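Local coordinates for small nuclear ribonucleoprotein homolog (PDB 1M5Q), which assembles into a 14-subunit Sm-like archaeal complex and probably binds RNA, at residues 26-31 and 37-42; 106-111 and 120-125. All coordinates share one frame; numbering follows the deposited sequence.

Overall arrangement
From the N terminus the chain builds its Sm domain. Contact 1 comes early, where strand 22-30 is followed by a turn of five residues and strand 36-42 returns beside it, closing a beta hairpin in the five-stranded antiparallel sheet. The chain then completes that sheet, passes through helix 71-81 and lays down a second antiparallel sheet of four strands in the C-terminal region. Contact 2 closes here, as the edge strand 107-109 leads into helix 113-127, which folds back against it. The two loops follow in series, neither nesting nor crossing. The centres of the two contacts lie about 25 Å apart on opposite sides of the chain's centre, so each ties together its own part.

Contact 1 (26-31 and 37-42); sequences VLHAVD and VLANAS. With CD (cadmium ion), chain B.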
ATOM      1  N   VAL H  26      -4.014 -30.699  -1.536  1.00 20.21           N
ATOM      2  CA  VAL H  26      -3.290 -30.868  -0.316  1.00 22.35           C
ATOM      3  C   VAL H  26      -2.500 -29.580  -0.024  1.00 22.67           C
ATOM      4  O   VAL H  26      -1.822 -29.039  -0.898  1.00 22.00           O
ATOM      5  CB  VAL H  26      -2.314 -32.108  -0.384  1.00 24.39           C
ATOM      6  CG1 VAL H  26      -1.495 -32.184   0.899  1.00 25.91           C
ATOM      7  CG2 VAL H  26      -3.130 -33.431  -0.506  1.00 24.08           C
ATOM      8  N   LEU H  27      -2.649 -29.067   1.195  1.00 21.46           N
ATOM      9  CA  LEU H  27      -1.911 -27.869   1.585  1.00 20.50           C
ATOM     10  C   LEU H  27      -0.450 -28.270   1.696  1.00 20.27           C
ATOM     11  O   LEU H  27      -0.034 -29.018   2.595  1.00 22.96           O
ATOM     12  CB  LEU H  27      -2.422 -27.356   2.946  1.00 20.50           C
ATOM     13  CG  LEU H  27      -1.642 -26.147   3.449  1.00 21.10           C
ATOM     14  CD1 LEU H  27      -1.863 -25.018   2.437  1.00 18.81           C
ATOM     15  CD2 LEU H  27      -2.138 -25.728   4.839  1.00 21.64           C
ATOM     16  N   HIS H  28       0.335 -27.744   0.783  1.00 21.58           N
ATOM     17  CA  HIS H  28       1.757 -28.009   0.656  1.00 22.01           C
ATOM     18  C   HIS H  28       2.702 -26.973   1.345  1.00 21.23           C
ATOM     19  O   HIS H  28       3.729 -27.350   1.895  1.00 20.36           O
ATOM     20  CB  HIS H  28       2.063 -28.060  -0.832  1.00 21.50           C
ATOM     21  CG  HIS H  28       3.424 -28.559  -1.153  1.00 25.10           C
ATOM     22  ND1 HIS H  28       3.801 -29.871  -0.954  1.00 27.53           N
ATOM     23  CD2 HIS H  28       4.513 -27.926  -1.646  1.00 26.40           C
ATOM     24  CE1 HIS H  28       5.063 -30.027  -1.306  1.00 27.09           C
ATOM     25  NE2 HIS H  28       5.516 -28.865  -1.730  1.00 29.21           N
ATOM     26  N   ALA H  29       2.382 -25.691   1.271  1.00 19.66           N
ATOM     27  CA  ALA H  29       3.224 -24.667   1.898  1.00 21.06           C
ATOM     28  C   ALA H  29       2.432 -23.417   2.163  1.00 21.66           C
ATOM     29  O   ALA H  29       1.512 -23.074   1.392  1.00 21.58           O
ATOM     30  CB  ALA H  29       4.426 -24.303   0.983  1.00 20.88           C
ATOM     31  N   VAL H  30       2.767 -22.710   3.239  1.00 20.24           N
ATOM     32  CA  VAL H  30       2.054 -21.468   3.506  1.00 22.14           C
ATOM     33  C   VAL H  30       3.131 -20.535   4.027  1.00 23.63           C
ATOM     34  O   VAL H  30       3.949 -20.975   4.833  1.00 22.40           O
ATOM     35  CB  VAL H  30       1.037 -21.610   4.637  1.00 24.93           C
ATOM     36  CG1 VAL H  30       0.298 -20.290   4.853  1.00 25.07           C
ATOM     37  CG2 VAL H  30       0.027 -22.698   4.309  1.00 30.49           C
ATOM     38  N   ASP H  31       3.164 -19.284   3.591  1.00 21.51           N
ATOM     39  CA  ASP H  31       4.163 -18.379   4.175  1.00 22.35           C
ATOM     40  C   ASP H  31       3.509 -17.270   5.015  1.00 20.96           C
ATOM     41  O   ASP H  31       2.274 -17.211   5.133  1.00 18.70           O
ATOM     42  CB  ASP H  31       5.088 -17.792   3.098  1.00 22.60           C
ATOM     43  CG  ASP H  31       4.370 -16.908   2.084  1.00 24.92           C
ATOM     44  OD1 ASP H  31       3.217 -16.499   2.326  1.00 24.81           O
ATOM     45  OD2 ASP H  31       5.000 -16.594   1.019  1.00 27.01           O
ATOM     46  N   VAL H  37       0.815 -22.815  -1.430  1.00 20.03           N
ATOM     47  CA  VAL H  37       1.138 -23.772  -2.494  1.00 19.57           C
ATOM     48  C   VAL H  37       0.249 -25.009  -2.206  1.00 19.53           C
ATOM     49  O   VAL H  37       0.175 -25.458  -1.049  1.00 21.60           O
ATOM     50  CB  VAL H  37       2.627 -24.240  -2.487  1.00 20.68           C
ATOM     51  CG1 VAL H  37       2.857 -25.259  -3.684  1.00 20.83           C
ATOM     52  CG2 VAL H  37       3.559 -23.018  -2.654  1.00 22.07           C
ATOM     53  N   LEU H  38      -0.491 -25.490  -3.212  1.00 17.52           N
ATOM     54  CA  LEU H  38      -1.295 -26.710  -3.091  1.00 18.78           C
ATOM     55  C   LEU H  38      -0.683 -27.816  -3.954  1.00 18.90           C
ATOM     56  O   LEU H  38      -0.169 -27.534  -5.064  1.00 18.26           O
ATOM     57  CB  LEU H  38      -2.731 -26.534  -3.591  1.00 18.39           C
ATOM     58  CG  LEU H  38      -3.630 -25.486  -2.965  1.00 19.73           C
ATOM     59  CD1 LEU H  38      -5.014 -25.605  -3.591  1.00 19.80           C
ATOM     60  CD2 LEU H  38      -3.701 -25.675  -1.411  1.00 19.10           C
ATOM     61  N   ALA H  39      -0.776 -29.056  -3.459  1.00 17.19           N
ATOM     62  CA  ALA H  39      -0.253 -30.245  -4.165  1.00 18.25           C
ATOM     63  C   ALA H  39      -1.422 -31.024  -4.738  1.00 18.00           C
ATOM     64  O   ALA H  39      -2.490 -31.142  -4.084  1.00 17.49           O
ATOM     65  CB  ALA H  39       0.509 -31.162  -3.225  1.00 17.11           C
ATOM     66  N   ASN H  40      -1.230 -31.522  -5.958  1.00 19.06           N
ATOM     67  CA  ASN H  40      -2.255 -32.325  -6.649  1.00 20.02           C
ATOM     68  C   ASN H  40      -3.626 -31.712  -6.445  1.00 20.04           C
ATOM     69  O   ASN H  40      -4.537 -32.297  -5.847  1.00 19.04           O
ATOM     70  CB  ASN H  40      -2.205 -33.750  -6.096  1.00 23.73           C
ATOM     71  CG  ASN H  40      -0.876 -34.448  -6.460  1.00 25.26           C
ATOM     72  OD1 ASN H  40      -0.526 -34.485  -7.631  1.00 27.29           O
ATOM     73  ND2 ASN H  40      -0.141 -34.954  -5.470  1.00 22.48           N
ATOM     74  N   ALA H  41      -3.751 -30.516  -6.979  1.00 21.27           N
ATOM     75  CA  ALA H  41      -4.953 -29.722  -6.828  1.00 22.62           C
ATOM     76  C   ALA H  41      -5.766 -29.725  -8.116  1.00 24.30           C
ATOM     77  O   ALA H  41      -5.244 -29.938  -9.192  1.00 25.44           O
ATOM     78  CB  ALA H  41      -4.559 -28.278  -6.457  1.00 18.44           C
ATOM     79  N   SER H  42      -7.068 -29.519  -7.992  1.00 25.43           N
ATOM     80  CA  SER H  42      -7.871 -29.434  -9.177  1.00 26.40           C
ATOM     81  C   SER H  42      -8.882 -28.295  -8.980  1.00 24.54           C
ATOM     82  O   SER H  42      -9.260 -27.981  -7.844  1.00 25.88           O
ATOM     83  CB  SER H  42      -8.542 -30.771  -9.425  1.00 26.48           C
ATOM     84  OG  SER H  42      -9.388 -31.064  -8.355  1.00 31.65           O
TER
HETATM   85 CD    CD B2008       7.717 -28.092  -2.254  0.94 38.58          CD
HETATM   86  O   HOH W   1       6.848 -26.353  -3.840  1.00 31.39           O
HETATM   87  O   HOH W   2       8.447 -30.076  -0.792  1.00 37.95           O
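V26, L27 and A29 pair antiparallel with A39, L38 and V37 through backbone hydrogen bonds. V26 and A39 exchange two, V26 N to A39 O (3.0 Å) and A39 N to V26 O (2.8 Å). Further on, V37 O accepts from H28 N (2.9 Å) and A29 N (3.2 Å), which reach it from the same face of its carbonyl plane, while V37 N returns a bond to A29 O.

Apolar contacts line both faces. On one, the CB atoms of A29 and V37 meet at 3.9 Å, and small A39 lies beside V26. On the other, L27 CD1 approaches L38 CD2 and both leucines, suited to a buried place, pack on V13 of strand 12-17.

Metal binding falls to H28. Its CG lies anti to the backbone N (chi1 -170°), and the imidazole runs alongside V37, pointing the same way, with CD2 3.7 Å from V37 CG1. NE2 is thereby presented to a cadmium ion at 2.4 Å, which also binds two waters and one atom from elsewhere in the structure, while ND1 bonds to a glycerol.

Two residues, H28 and A29, facing the single V37 make a classic beta bulge in a hairpin of the Sm fold.

Contact 2 (106-111 and 120-125); sequences IGVEGV and RLFEEF
F122 reaches from helix 113-127 to the backbone of 106-107, and its ring tip makes the close part of this contact. With CG anti to the backbone N (chi1 -164°), the ring is carried across to the 106-107 peptide, bringing CZ to 3.7 Å from G107 N and 4.0 Å from I106 C. The ring meets this peptide obliquely. A long, flat phenylalanine suits the place because the backbones stay well apart: even the nearest CA atoms, those of G107 and F122, are 7.9 Å from each other. G107 suits the strand in turn, since at its backbone angles a side chain would collide with the carbonyl oxygen of I106. Within the chain, I69 and V103 also touch F122, placing it between the sheet and the linker before helix 71-81.

The packing is looser at V108. Its side chain points toward the helix, yet CG2 comes no nearer to F122 CD1 than 4.4 Å, a light touch between apolar groups; V103 of strand 101-104 lies beside this valine too. I106 turns its side chain away from the helix, giving F122 little more than its carbonyl carbon. On the more polar side, several charged residues also make salt bridges to other subunits: R120 and E123 with E109 and R102 of a neighbouring subunit, and E109 with R117 of another.

Across the two segments there is no hydrogen bond and only 128 Å² is buried. The chemistry implies van der Waals contact of an aromatic ring with a peptide, plus one light apolar touch, while ionic bonds also reach into the assembly.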
ATOM      1  N   ILE H 106     -11.343 -33.081  18.248  1.00 24.16           N
ATOM      2  CA  ILE H 106     -10.035 -32.592  17.783  1.00 23.62           C
ATOM      3  C   ILE H 106      -8.821 -33.233  18.480  1.00 26.29           C
ATOM      4  O   ILE H 106      -7.670 -32.780  18.328  1.00 25.65           O
ATOM      5  CB  ILE H 106      -9.901 -31.055  17.921  1.00 24.14           C
ATOM      6  CG1 ILE H 106      -9.760 -30.653  19.392  1.00 24.33           C
ATOM      7  CG2 ILE H 106     -11.105 -30.376  17.264  1.00 22.66           C
ATOM      8  CD1 ILE H 106      -9.763 -29.110  19.582  1.00 29.42           C
ATOM      9  N   GLY H 107      -9.044 -34.271  19.273  1.00 27.02           N
ATOM     10  CA  GLY H 107      -7.879 -34.888  19.879  1.00 26.73           C
ATOM     11  C   GLY H 107      -8.126 -35.796  21.058  1.00 26.02           C
ATOM     12  O   GLY H 107      -9.240 -35.906  21.574  1.00 26.12           O
ATOM     13  N   VAL H 108      -7.051 -36.429  21.506  1.00 24.76           N
ATOM     14  CA  VAL H 108      -7.107 -37.368  22.593  1.00 24.22           C
ATOM     15  C   VAL H 108      -6.296 -36.801  23.752  1.00 25.76           C
ATOM     16  O   VAL H 108      -5.176 -36.369  23.558  1.00 22.61           O
ATOM     17  CB  VAL H 108      -6.453 -38.719  22.154  1.00 25.01           C
ATOM     18  CG1 VAL H 108      -6.169 -39.586  23.356  1.00 23.76           C
ATOM     19  CG2 VAL H 108      -7.338 -39.454  21.133  1.00 20.76           C
ATOM     20  N   GLU H 109      -6.872 -36.783  24.947  1.00 26.46           N
ATOM     21  CA  GLU H 109      -6.133 -36.360  26.112  1.00 29.09           C
ATOM     22  C   GLU H 109      -5.886 -37.643  26.909  1.00 29.58           C
ATOM     23  O   GLU H 109      -6.748 -38.522  26.960  1.00 28.51           O
ATOM     24  CB  GLU H 109      -6.949 -35.392  26.984  1.00 31.23           C
ATOM     25  CG  GLU H 109      -6.906 -33.945  26.548  1.00 32.39           C
ATOM     26  CD  GLU H 109      -7.561 -32.979  27.562  1.00 34.20           C
ATOM     27  OE1 GLU H 109      -8.738 -33.158  27.974  1.00 33.11           O
ATOM     28  OE2 GLU H 109      -6.855 -32.027  27.953  1.00 38.23           O
ATOM     29  N   GLY H 110      -4.703 -37.750  27.522  1.00 30.99           N
ATOM     30  CA  GLY H 110      -4.374 -38.900  28.343  1.00 28.53           C
ATOM     31  C   GLY H 110      -3.011 -39.398  27.931  1.00 30.32           C
ATOM     32  O   GLY H 110      -2.551 -39.068  26.868  1.00 28.73           O
ATOM     33  N   VAL H 111      -2.393 -40.220  28.781  1.00 32.60           N
ATOM     34  CA  VAL H 111      -1.082 -40.801  28.542  1.00 33.89           C
ATOM     35  C   VAL H 111      -1.175 -42.316  28.764  1.00 33.73           C
ATOM     36  O   VAL H 111      -2.018 -42.797  29.525  1.00 34.78           O
ATOM     37  CB  VAL H 111      -0.041 -40.232  29.522  1.00 35.92           C
ATOM     38  CG1 VAL H 111       1.335 -40.806  29.190  1.00 38.72           C
ATOM     39  CG2 VAL H 111       0.005 -38.728  29.420  1.00 37.77           C
ATOM     40  N   ARG H 120      -4.465 -44.034  17.725  1.00 27.56           N
ATOM     41  CA  ARG H 120      -4.427 -44.783  16.469  1.00 26.42           C
ATOM     42  C   ARG H 120      -5.829 -44.990  15.910  1.00 25.56           C
ATOM     43  O   ARG H 120      -6.006 -44.956  14.694  1.00 24.38           O
ATOM     44  CB  ARG H 120      -3.739 -46.138  16.617  1.00 29.10           C
ATOM     45  CG  ARG H 120      -2.259 -46.100  16.437  1.00 33.43           C
ATOM     46  CD  ARG H 120      -1.593 -45.635  17.679  1.00 38.41           C
ATOM     47  NE  ARG H 120      -0.132 -45.814  17.706  1.00 38.37           N
ATOM     48  CZ  ARG H 120       0.624 -45.230  18.630  1.00 38.39           C
ATOM     49  NH1 ARG H 120       0.017 -44.462  19.543  1.00 37.60           N
ATOM     50  NH2 ARG H 120       1.948 -45.398  18.651  1.00 34.91           N
ATOM     51  N   LEU H 121      -6.842 -45.184  16.752  1.00 24.97           N
ATOM     52  CA  LEU H 121      -8.210 -45.362  16.186  1.00 24.27           C
ATOM     53  C   LEU H 121      -8.657 -44.036  15.534  1.00 24.56           C
ATOM     54  O   LEU H 121      -9.270 -44.012  14.471  1.00 23.46           O
ATOM     55  CB  LEU H 121      -9.212 -45.665  17.272  1.00 25.42           C
ATOM     56  CG  LEU H 121     -10.378 -46.633  17.074  1.00 30.70           C
ATOM     57  CD1 LEU H 121     -11.560 -46.114  17.900  1.00 29.26           C
ATOM     58  CD2 LEU H 121     -10.741 -46.853  15.629  1.00 28.90           C
ATOM     59  N   PHE H 122      -8.354 -42.942  16.224  1.00 24.61           N
ATOM     60  CA  PHE H 122      -8.677 -41.585  15.772  1.00 25.65           C
ATOM     61  C   PHE H 122      -8.093 -41.352  14.387  1.00 24.18           C
ATOM     62  O   PHE H 122      -8.788 -40.915  13.450  1.00 23.77           O
ATOM     63  CB  PHE H 122      -8.091 -40.556  16.771  1.00 24.40           C
ATOM     64  CG  PHE H 122      -8.678 -39.170  16.618  1.00 27.19           C
ATOM     65  CD1 PHE H 122      -9.711 -38.748  17.444  1.00 28.51           C
ATOM     66  CD2 PHE H 122      -8.167 -38.281  15.686  1.00 26.60           C
ATOM     67  CE1 PHE H 122     -10.225 -37.438  17.353  1.00 28.10           C
ATOM     68  CE2 PHE H 122      -8.662 -36.985  15.579  1.00 28.82           C
ATOM     69  CZ  PHE H 122      -9.693 -36.560  16.417  1.00 29.31           C
ATOM     70  N   GLU H 123      -6.808 -41.683  14.255  1.00 25.09           N
ATOM     71  CA  GLU H 123      -6.106 -41.541  12.976  1.00 25.09           C
ATOM     72  C   GLU H 123      -6.666 -42.463  11.923  1.00 26.13           C
ATOM     73  O   GLU H 123      -6.660 -42.136  10.744  1.00 25.94           O
ATOM     74  CB  GLU H 123      -4.608 -41.787  13.159  1.00 26.46           C
ATOM     75  CG  GLU H 123      -3.927 -40.651  13.904  1.00 24.96           C
ATOM     76  CD  GLU H 123      -2.717 -41.140  14.698  1.00 27.55           C
ATOM     77  OE1 GLU H 123      -2.154 -42.211  14.336  1.00 28.54           O
ATOM     78  OE2 GLU H 123      -2.331 -40.455  15.675  1.00 26.03           O
ATOM     79  N   GLU H 124      -7.205 -43.601  12.324  1.00 27.38           N
ATOM     80  CA  GLU H 124      -7.769 -44.488  11.320  1.00 30.43           C
ATOM     81  C   GLU H 124      -9.010 -43.808  10.711  1.00 30.74           C
ATOM     82  O   GLU H 124      -9.245 -43.889   9.487  1.00 31.29           O
ATOM     83  CB  GLU H 124      -8.075 -45.844  11.950  1.00 32.19           C
ATOM     84  CG  GLU H 124      -7.760 -46.997  11.043  1.00 39.79           C
ATOM     85  CD  GLU H 124      -6.420 -46.859  10.325  1.00 43.43           C
ATOM     86  OE1 GLU H 124      -5.349 -46.772  10.988  1.00 45.33           O
ATOM     87  OE2 GLU H 124      -6.445 -46.850   9.073  1.00 46.81           O
ATOM     88  N   PHE H 125      -9.789 -43.111  11.535  1.00 29.87           N
ATOM     89  CA  PHE H 125     -10.941 -42.354  11.000  1.00 29.93           C
ATOM     90  C   PHE H 125     -10.433 -41.234  10.074  1.00 31.64           C
ATOM     91  O   PHE H 125     -10.983 -41.031   8.988  1.00 33.69           O
ATOM     92  CB  PHE H 125     -11.782 -41.676  12.103  1.00 28.24           C
ATOM     93  CG  PHE H 125     -12.742 -42.586  12.797  1.00 25.70           C
ATOM     94  CD1 PHE H 125     -12.314 -43.475  13.758  1.00 25.36           C
ATOM     95  CD2 PHE H 125     -14.105 -42.544  12.488  1.00 27.37           C
ATOM     96  CE1 PHE H 125     -13.246 -44.335  14.420  1.00 23.99           C
ATOM     97  CE2 PHE H 125     -15.031 -43.381  13.136  1.00 24.26           C
ATOM     98  CZ  PHE H 125     -14.589 -44.279  14.108  1.00 25.66           C
TER